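Long-range contact in pirin-like protein (Geobacillus kaustophilus, PDB 2P17), which is of unknown function but belongs to the pirin family of cupin-fold proteins and binds one iron ion per subunit: residues G86-M91 / Q130-K135. Sequence-based numbering, arbitrary orientation.
Sequences GDVQWM and QNLRSK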
loop_
_atom_site.group_PDB
_atom_site.type_symbol
_atom_site.label_atom_id
_atom_site.label_comp_id
_atom_site.label_asym_id
_atom_site.label_seq_id
_atom_site.Cartn_x
_atom_site.Cartn_y
_atom_site.Cartn_z
ATOM N N GLY A 86 -11.502 -2.859 4.123
ATOM C CA GLY A 86 -10.824 -1.664 4.617
ATOM C C GLY A 86 -9.711 -1.908 5.619
ATOM O O GLY A 86 -9.039 -0.963 6.021
ATOM N N ASP A 87 -9.519 -3.162 6.020
ATOM C CA ASP A 87 -8.500 -3.511 7.013
ATOM C C ASP A 87 -7.165 -3.835 6.358
ATOM O O ASP A 87 -7.102 -4.184 5.177
ATOM C CB ASP A 87 -8.950 -4.718 7.843
ATOM C CG ASP A 87 -10.150 -4.419 8.734
ATOM O OD1 ASP A 87 -10.342 -3.247 9.136
ATOM O OD2 ASP A 87 -10.894 -5.385 9.030
ATOM N N VAL A 88 -6.104 -3.725 7.155
ATOM C CA VAL A 88 -4.736 -3.968 6.685
ATOM C C VAL A 88 -4.029 -4.926 7.638
ATOM O O VAL A 88 -4.351 -4.988 8.823
ATOM C CB VAL A 88 -3.968 -2.612 6.550
ATOM C CG1 VAL A 88 -2.457 -2.796 6.366
ATOM C CG2 VAL A 88 -4.545 -1.784 5.387
ATOM N N GLN A 89 -3.114 -5.726 7.105
ATOM C CA GLN A 89 -2.179 -6.460 7.954
ATOM C C GLN A 89 -0.751 -6.232 7.477
ATOM O O GLN A 89 -0.501 -6.055 6.275
ATOM C CB GLN A 89 -2.509 -7.957 8.016
ATOM C CG GLN A 89 -2.394 -8.648 6.665
ATOM C CD GLN A 89 -3.013 -10.049 6.623
ATOM O OE1 GLN A 89 -3.485 -10.579 7.629
ATOM N NE2 GLN A 89 -3.004 -10.650 5.436
ATOM N N TRP A 90 0.173 -6.258 8.426
ATOM C CA TRP A 90 1.578 -5.984 8.170
ATOM C C TRP A 90 2.357 -7.181 8.696
ATOM O O TRP A 90 2.412 -7.406 9.908
ATOM C CB TRP A 90 1.982 -4.715 8.918
ATOM C CG TRP A 90 3.164 -3.993 8.354
ATOM C CD1 TRP A 90 4.491 -4.361 8.439
ATOM C CD2 TRP A 90 3.128 -2.767 7.624
ATOM N NE1 TRP A 90 5.277 -3.419 7.804
ATOM C CE2 TRP A 90 4.463 -2.438 7.287
ATOM C CE3 TRP A 90 2.090 -1.909 7.209
ATOM C CZ2 TRP A 90 4.786 -1.291 6.550
ATOM C CZ3 TRP A 90 2.407 -0.773 6.477
ATOM C CH2 TRP A 90 3.748 -0.473 6.154
HETATM N N MSE A 91 2.945 -7.958 7.793
HETATM C CA MSE A 91 3.647 -9.155 8.218
HETATM C C MSE A 91 5.125 -9.010 7.917
HETATM O O MSE A 91 5.519 -8.874 6.764
HETATM C CB MSE A 91 3.082 -10.395 7.534
HETATM C CG MSE A 91 3.675 -11.670 8.108
HETATM SE SE MSE A 91 3.225 -13.289 7.133
HETATM C CE MSE A 91 1.611 -12.702 6.223
ATOM N N GLN A 130 1.220 -7.730 12.529
ATOM C CA GLN A 130 0.379 -6.643 13.027
ATOM C C GLN A 130 -0.942 -6.632 12.277
ATOM O O GLN A 130 -0.965 -6.562 11.047
ATOM C CB GLN A 130 1.073 -5.296 12.855
ATOM C CG GLN A 130 2.450 -5.220 13.442
ATOM C CD GLN A 130 3.097 -3.894 13.156
ATOM O OE1 GLN A 130 2.719 -2.868 13.739
ATOM N NE2 GLN A 130 4.078 -3.892 12.259
ATOM N N ASN A 131 -2.030 -6.724 13.028
ATOM C CA ASN A 131 -3.375 -6.613 12.471
ATOM C C ASN A 131 -3.849 -5.170 12.644
ATOM O O ASN A 131 -3.979 -4.673 13.768
ATOM C CB ASN A 131 -4.310 -7.604 13.176
ATOM C CG ASN A 131 -5.635 -7.758 12.475
ATOM O OD1 ASN A 131 -6.536 -6.948 12.659
ATOM N ND2 ASN A 131 -5.762 -8.802 11.660
ATOM N N LEU A 132 -4.091 -4.493 11.527
ATOM C CA LEU A 132 -4.360 -3.058 11.533
ATOM C C LEU A 132 -5.791 -2.776 11.106
ATOM O O LEU A 132 -6.068 -2.543 9.939
ATOM C CB LEU A 132 -3.363 -2.324 10.621
ATOM C CG LEU A 132 -1.881 -2.580 10.904
ATOM C CD1 LEU A 132 -1.001 -1.916 9.844
ATOM C CD2 LEU A 132 -1.487 -2.137 12.319
ATOM N N ARG A 133 -6.704 -2.821 12.063
ATOM C CA ARG A 133 -8.103 -2.573 11.773
ATOM C C ARG A 133 -8.306 -1.115 11.408
ATOM O O ARG A 133 -7.790 -0.211 12.063
ATOM C CB ARG A 133 -8.971 -2.940 12.975
ATOM C CG ARG A 133 -8.859 -4.386 13.375
ATOM C CD ARG A 133 -9.420 -5.316 12.317
ATOM N NE ARG A 133 -9.472 -6.685 12.821
ATOM C CZ ARG A 133 -10.149 -7.678 12.261
ATOM N NH1 ARG A 133 -10.839 -7.486 11.144
ATOM N NH2 ARG A 133 -10.123 -8.881 12.824
ATOM N N SER A 134 -9.068 -0.891 10.346
ATOM C CA SER A 134 -9.347 0.455 9.870
ATOM C C SER A 134 -9.795 1.362 11.021
ATOM O O SER A 134 -9.291 2.474 11.180
ATOM C CB SER A 134 -10.423 0.390 8.786
ATOM O OG SER A 134 -10.769 1.684 8.326
ATOM N N LYS A 135 -10.712 0.856 11.840
ATOM C CA LYS A 135 -11.304 1.644 12.918
ATOM C C LYS A 135 -10.297 2.078 13.990
ATOM O O LYS A 135 -10.542 3.039 14.720
ATOM C CB LYS A 135 -12.467 0.876 13.561
ATOM C CG LYS A 135 -12.025 -0.375 14.316
ATOM N NZ LYS A 135 -15.280 -1.371 17.260
HETATM O O HOH W 1 -10.234 1.514 5.735
HETATM O O HOH W 2 -11.876 -1.833 11.005
HETATM O O HOH W 3 4.799 -6.521 11.255
#
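V88 with L132, and W90 with Q130, each exchange two backbone hydrogen bonds, an antiparallel pairing in which W90 N–Q130 O and Q130 N–W90 O both span 2.9 Å. Where this pairing ends, a side chain takes over the accepting. With CG anti to the carbonyl carbon (chi1 -67°), the carboxylate of D87 reaches both R133 and S134, and D87 OD1 receives S134 N (2.9 Å, nearly straight at 172°) on the anti side. D87 OD2 takes R133 NH1 at 3.0 Å in a salt bridge: the donor sits above the carboxylate, whose plane stands 87° from the guanidinium, while OD2 lies in the guanidinium plane and R133 NH2 turns to T82 OG1. G84 N also bonds OD2, and a water joins OD1 to K135 N. An asparagine here, with one oxygen in place of two, would probably leave R133 without its carboxylate mate and G84 N without an acceptor. A second water links G86 O to S134 OG; a third joins W90 O to Q130 NE2, while Q130 OE1 accepts from K162 N. On the face carrying V88 and W90, L132 CD1 packs 3.9 Å from V88 CG1 and also touches the indole. On the other face, Q89 OE1 pairs with Y129 OH, and NE2 donates to T64 OG1 and to OE1 of E101, a predicted iron ligand. Strand 88-92 lies between strands 60-66 and 128-132 in the N-terminal cupin domain, with strands 71-75 and 79-83 covering its Q89 face.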